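Local structure of cystathionine beta-lyase family protein, YNBB B.subtilis ortholog (Clostridium acetobutylicum, 3HVY) at residues Ala52-His62 and Ile74-Asn85. The protein is a putative pyridoxal-phosphate-dependent cystathionine beta-lyase of the methionine gamma-lyase family, possibly involved in aluminium resistance. Sequence-based numbering, arbitrary orientation.
Sequences AFQEERISESH and IGRDSLDRVYAN. With NA (sodium ion), chain X.
E56 turns its CG anti to the backbone N (chi1 -177°) and then bends at chi2 (61°), while R81 bends at chi3, and the two chains meet at about a right angle. R81 NE reaches E56 OE2 at 2.6 Å, a nearly straight salt bridge that lies in the guanidinium plane but comes down on the carboxylate from above its plane; NH2 adds a weak second bond to the same oxygen. S78 OG stands 3.0 Å from that oxygen too, its small side chain fitting between E56 and H62. Next to the charged pair, CB and CG of E56 lie against V82, whose CG2 is 3.6 Å from E56 CB. V82 also packs against A52 through CG1 and against I58 through CG2, which I58 CD1 meets tip to tip; that same CD1 covers one face of the H62 ring. G75 lets the chains close in, its CA 3.1 Å from H62 O. At the other end N85 suits its place because its amide has an N-H to donate and a carbonyl oxygen to give to a metal. ND2 approaches E55 OE1 (3.0 Å, 171°) on its anti side, somewhat out of the carboxylate plane, the acceptor lying in the amide plane; OD1 binds the sodium ion at 2.3 Å, as do the backbone O, two waters and N88. A further water joins A52 O to N85 ND2. Q54 hydrogen-bonds Y14 of the second subunit. Helix 18-55 ends in a Schellman motif, R57 taking the positive phi, and 52-62 runs antiparallel to helix 74-87, with a sodium site at one end, in this PLP-dependent aminotransferase-like fold.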
loop_
_atom_site.group_PDB
_atom_site.type_symbol
_atom_site.label_atom_id
_atom_site.label_comp_id
_atom_site.label_asym_id
_atom_site.label_seq_id
_atom_site.Cartn_x
_atom_site.Cartn_y
_atom_site.Cartn_z
ATOM N N ALA D 52 -1.095 -12.252 24.638
ATOM C CA ALA D 52 -0.276 -11.057 24.422
ATOM C C ALA D 52 -1.119 -9.968 23.659
ATOM O O ALA D 52 -1.137 -8.771 24.034
ATOM C CB ALA D 52 1.000 -11.430 23.680
ATOM N N PHE D 53 -1.856 -10.378 22.624
ATOM C CA PHE D 53 -2.725 -9.445 21.917
ATOM C C PHE D 53 -3.734 -8.779 22.877
ATOM O O PHE D 53 -3.905 -7.560 22.907
ATOM C CB PHE D 53 -3.498 -10.184 20.819
ATOM C CG PHE D 53 -2.813 -10.187 19.446
ATOM C CD1 PHE D 53 -1.740 -11.018 19.176
ATOM C CD2 PHE D 53 -3.293 -9.387 18.425
ATOM C CE1 PHE D 53 -1.142 -11.028 17.933
ATOM C CE2 PHE D 53 -2.712 -9.380 17.163
ATOM C CZ PHE D 53 -1.619 -10.191 16.915
ATOM N N GLN D 54 -4.385 -9.618 23.662
ATOM C CA GLN D 54 -5.454 -9.184 24.569
ATOM C C GLN D 54 -4.917 -8.355 25.702
ATOM O O GLN D 54 -5.536 -7.368 26.061
ATOM C CB GLN D 54 -6.200 -10.417 25.070
ATOM C CG GLN D 54 -6.807 -11.217 23.899
ATOM C CD GLN D 54 -7.766 -12.269 24.390
ATOM O OE1 GLN D 54 -7.591 -12.788 25.493
ATOM N NE2 GLN D 54 -8.777 -12.593 23.588
ATOM N N GLU D 55 -3.715 -8.662 26.198
ATOM C CA GLU D 55 -3.135 -7.843 27.257
ATOM C C GLU D 55 -2.695 -6.466 26.744
ATOM O O GLU D 55 -2.715 -5.513 27.485
ATOM C CB GLU D 55 -2.021 -8.581 27.991
ATOM C CG GLU D 55 -2.602 -9.803 28.794
ATOM C CD GLU D 55 -1.575 -10.825 29.296
ATOM O OE1 GLU D 55 -0.349 -10.642 29.094
ATOM O OE2 GLU D 55 -2.023 -11.826 29.902
ATOM N N GLU D 56 -2.385 -6.345 25.468
ATOM C CA GLU D 56 -2.062 -5.048 24.912
ATOM C C GLU D 56 -3.300 -4.341 24.335
ATOM O O GLU D 56 -3.203 -3.250 23.795
ATOM C CB GLU D 56 -0.929 -5.185 23.878
ATOM C CG GLU D 56 -0.416 -3.868 23.225
ATOM C CD GLU D 56 0.179 -2.849 24.208
ATOM O OE1 GLU D 56 0.593 -3.258 25.328
ATOM O OE2 GLU D 56 0.258 -1.645 23.831
ATOM N N ARG D 57 -4.474 -4.938 24.488
ATOM C CA ARG D 57 -5.704 -4.390 23.963
ATOM C C ARG D 57 -5.618 -3.989 22.474
ATOM O O ARG D 57 -6.010 -2.898 22.057
ATOM C CB ARG D 57 -6.199 -3.232 24.831
ATOM C CG ARG D 57 -6.460 -3.597 26.264
ATOM C CD ARG D 57 -6.949 -2.394 27.049
ATOM N NE ARG D 57 -7.906 -2.859 28.047
ATOM C CZ ARG D 57 -9.224 -2.630 28.039
ATOM N NH1 ARG D 57 -9.813 -1.869 27.117
ATOM N NH2 ARG D 57 -9.962 -3.145 29.013
ATOM N N ILE D 58 -5.128 -4.899 21.661
ATOM C CA ILE D 58 -5.037 -4.630 20.257
ATOM C C ILE D 58 -6.430 -4.400 19.702
ATOM O O ILE D 58 -7.371 -5.116 20.068
ATOM C CB ILE D 58 -4.253 -5.745 19.537
ATOM C CG1 ILE D 58 -2.810 -5.773 20.083
ATOM C CG2 ILE D 58 -4.292 -5.560 18.037
ATOM C CD1 ILE D 58 -2.022 -4.454 19.986
ATOM N N SER D 59 -6.564 -3.348 18.883
ATOM C CA SER D 59 -7.801 -3.024 18.200
ATOM C C SER D 59 -7.533 -2.582 16.776
ATOM O O SER D 59 -6.354 -2.450 16.335
ATOM C CB SER D 59 -8.545 -1.910 18.930
ATOM O OG SER D 59 -7.756 -0.775 18.888
ATOM N N GLU D 60 -8.619 -2.306 16.055
ATOM C CA GLU D 60 -8.512 -1.805 14.662
ATOM C C GLU D 60 -7.629 -0.536 14.595
ATOM O O GLU D 60 -6.877 -0.359 13.643
ATOM C CB GLU D 60 -9.896 -1.599 14.018
ATOM N N SER D 61 -7.647 0.288 15.643
ATOM C CA SER D 61 -6.846 1.513 15.639
ATOM C C SER D 61 -5.314 1.299 15.686
ATOM O O SER D 61 -4.514 2.222 15.462
ATOM C CB SER D 61 -7.300 2.440 16.746
ATOM O OG SER D 61 -7.413 1.764 17.968
ATOM N N HIS D 62 -4.903 0.072 15.966
ATOM C CA HIS D 62 -3.486 -0.301 15.863
ATOM C C HIS D 62 -3.078 -0.594 14.436
ATOM O O HIS D 62 -1.864 -0.767 14.166
ATOM C CB HIS D 62 -3.196 -1.507 16.762
ATOM C CG HIS D 62 -3.273 -1.160 18.205
ATOM N ND1 HIS D 62 -4.428 -1.329 18.954
ATOM C CD2 HIS D 62 -2.382 -0.554 19.015
ATOM C CE1 HIS D 62 -4.214 -0.890 20.180
ATOM N NE2 HIS D 62 -2.990 -0.395 20.238
ATOM N N ILE D 74 0.975 4.287 17.048
ATOM C CA ILE D 74 0.543 3.410 18.136
ATOM C C ILE D 74 0.547 1.943 17.741
ATOM O O ILE D 74 0.781 1.089 18.594
ATOM C CB ILE D 74 -0.844 3.828 18.757
ATOM C CG1 ILE D 74 -2.025 3.464 17.822
ATOM C CG2 ILE D 74 -0.816 5.308 19.128
ATOM C CD1 ILE D 74 -3.363 3.696 18.414
ATOM N N GLY D 75 0.306 1.650 16.460
ATOM C CA GLY D 75 0.417 0.295 15.947
ATOM C C GLY D 75 1.802 -0.299 16.111
ATOM O O GLY D 75 1.987 -1.393 16.655
ATOM N N ARG D 76 2.782 0.449 15.654
ATOM C CA ARG D 76 4.159 0.087 15.736
ATOM C C ARG D 76 4.590 -0.128 17.187
ATOM O O ARG D 76 5.192 -1.145 17.518
ATOM C CB ARG D 76 4.962 1.234 15.153
ATOM C CG ARG D 76 6.450 1.050 15.149
ATOM C CD ARG D 76 7.159 2.365 14.866
ATOM N NE ARG D 76 6.939 3.319 15.933
ATOM C CZ ARG D 76 7.118 4.634 15.867
ATOM N NH1 ARG D 76 7.615 5.191 14.795
ATOM N NH2 ARG D 76 6.791 5.390 16.895
ATOM N N ASP D 77 4.272 0.828 18.047
ATOM C CA ASP D 77 4.691 0.781 19.449
ATOM C C ASP D 77 4.007 -0.330 20.216
ATOM O O ASP D 77 4.604 -0.944 21.082
ATOM C CB ASP D 77 4.470 2.141 20.113
ATOM C CG ASP D 77 5.369 3.222 19.503
ATOM O OD1 ASP D 77 6.427 2.893 18.881
ATOM O OD2 ASP D 77 4.983 4.378 19.615
ATOM N N SER D 78 2.767 -0.623 19.886
ATOM C CA SER D 78 2.080 -1.713 20.551
ATOM C C SER D 78 2.557 -3.069 20.051
ATOM O O SER D 78 2.523 -4.076 20.814
ATOM C CB SER D 78 0.568 -1.585 20.335
ATOM O OG SER D 78 0.004 -0.510 21.080
ATOM N N LEU D 79 2.974 -3.150 18.788
ATOM C CA LEU D 79 3.510 -4.456 18.298
ATOM C C LEU D 79 4.779 -4.769 19.057
ATOM O O LEU D 79 4.998 -5.898 19.465
ATOM C CB LEU D 79 3.739 -4.517 16.812
ATOM C CG LEU D 79 4.164 -5.882 16.231
ATOM C CD1 LEU D 79 3.100 -6.927 16.485
ATOM C CD2 LEU D 79 4.377 -5.722 14.741
ATOM N N ASP D 80 5.641 -3.784 19.228
ATOM C CA ASP D 80 6.804 -3.987 20.106
ATOM C C ASP D 80 6.416 -4.520 21.498
ATOM O O ASP D 80 7.079 -5.402 22.025
ATOM C CB ASP D 80 7.562 -2.692 20.293
ATOM C CG ASP D 80 8.233 -2.194 19.012
ATOM O OD1 ASP D 80 8.275 -2.938 18.026
ATOM O OD2 ASP D 80 8.693 -1.006 18.988
ATOM N N ARG D 81 5.361 -3.963 22.123
ATOM C CA ARG D 81 4.947 -4.451 23.439
ATOM C C ARG D 81 4.422 -5.885 23.370
ATOM O O ARG D 81 4.707 -6.706 24.247
ATOM C CB ARG D 81 3.921 -3.533 24.058
ATOM C CG ARG D 81 4.543 -2.232 24.524
ATOM C CD ARG D 81 3.579 -1.410 25.383
ATOM N NE ARG D 81 2.592 -0.722 24.557
ATOM C CZ ARG D 81 2.803 0.448 23.937
ATOM N NH1 ARG D 81 3.930 1.134 24.079
ATOM N NH2 ARG D 81 1.851 0.969 23.194
ATOM N N VAL D 82 3.707 -6.217 22.295
ATOM C CA VAL D 82 3.183 -7.592 22.131
ATOM C C VAL D 82 4.350 -8.607 22.023
ATOM O O VAL D 82 4.349 -9.631 22.708
ATOM C CB VAL D 82 2.197 -7.676 20.924
ATOM C CG1 VAL D 82 1.896 -9.133 20.552
ATOM C CG2 VAL D 82 0.870 -6.868 21.268
ATOM N N TYR D 83 5.348 -8.308 21.185
ATOM C CA TYR D 83 6.484 -9.172 21.051
ATOM C C TYR D 83 7.248 -9.289 22.386
ATOM O O TYR D 83 7.673 -10.381 22.760
ATOM C CB TYR D 83 7.448 -8.656 20.008
ATOM C CG TYR D 83 7.306 -9.161 18.587
ATOM C CD1 TYR D 83 6.157 -8.966 17.857
ATOM C CD2 TYR D 83 8.411 -9.742 17.926
ATOM C CE1 TYR D 83 6.093 -9.372 16.474
ATOM C CE2 TYR D 83 8.345 -10.140 16.608
ATOM C CZ TYR D 83 7.177 -9.997 15.894
ATOM O OH TYR D 83 7.143 -10.407 14.554
ATOM N N ALA D 84 7.484 -8.174 23.070
ATOM C CA ALA D 84 8.190 -8.221 24.381
ATOM C C ALA D 84 7.437 -9.173 25.356
ATOM O O ALA D 84 8.032 -9.997 26.093
ATOM C CB ALA D 84 8.304 -6.828 24.971
ATOM N N ASN D 85 6.124 -9.087 25.336
ATOM C CA ASN D 85 5.304 -9.971 26.174
ATOM C C ASN D 85 5.496 -11.450 25.762
ATOM O O ASN D 85 5.760 -12.329 26.605
ATOM C CB ASN D 85 3.851 -9.589 26.017
ATOM C CG ASN D 85 2.961 -10.168 27.113
ATOM O OD1 ASN D 85 3.397 -10.998 27.931
ATOM N ND2 ASN D 85 1.717 -9.692 27.169
HETATM NA NA NA X . 4.907 -12.545 28.763
HETATM O O HOH W 1 1.138 -7.868 25.316
HETATM O O HOH W 2 0.969 -13.240 28.479
HETATM O O HOH W 3 3.618 -13.147 30.700
HETATM O O HOH W 4 6.069 -10.395 29.785
#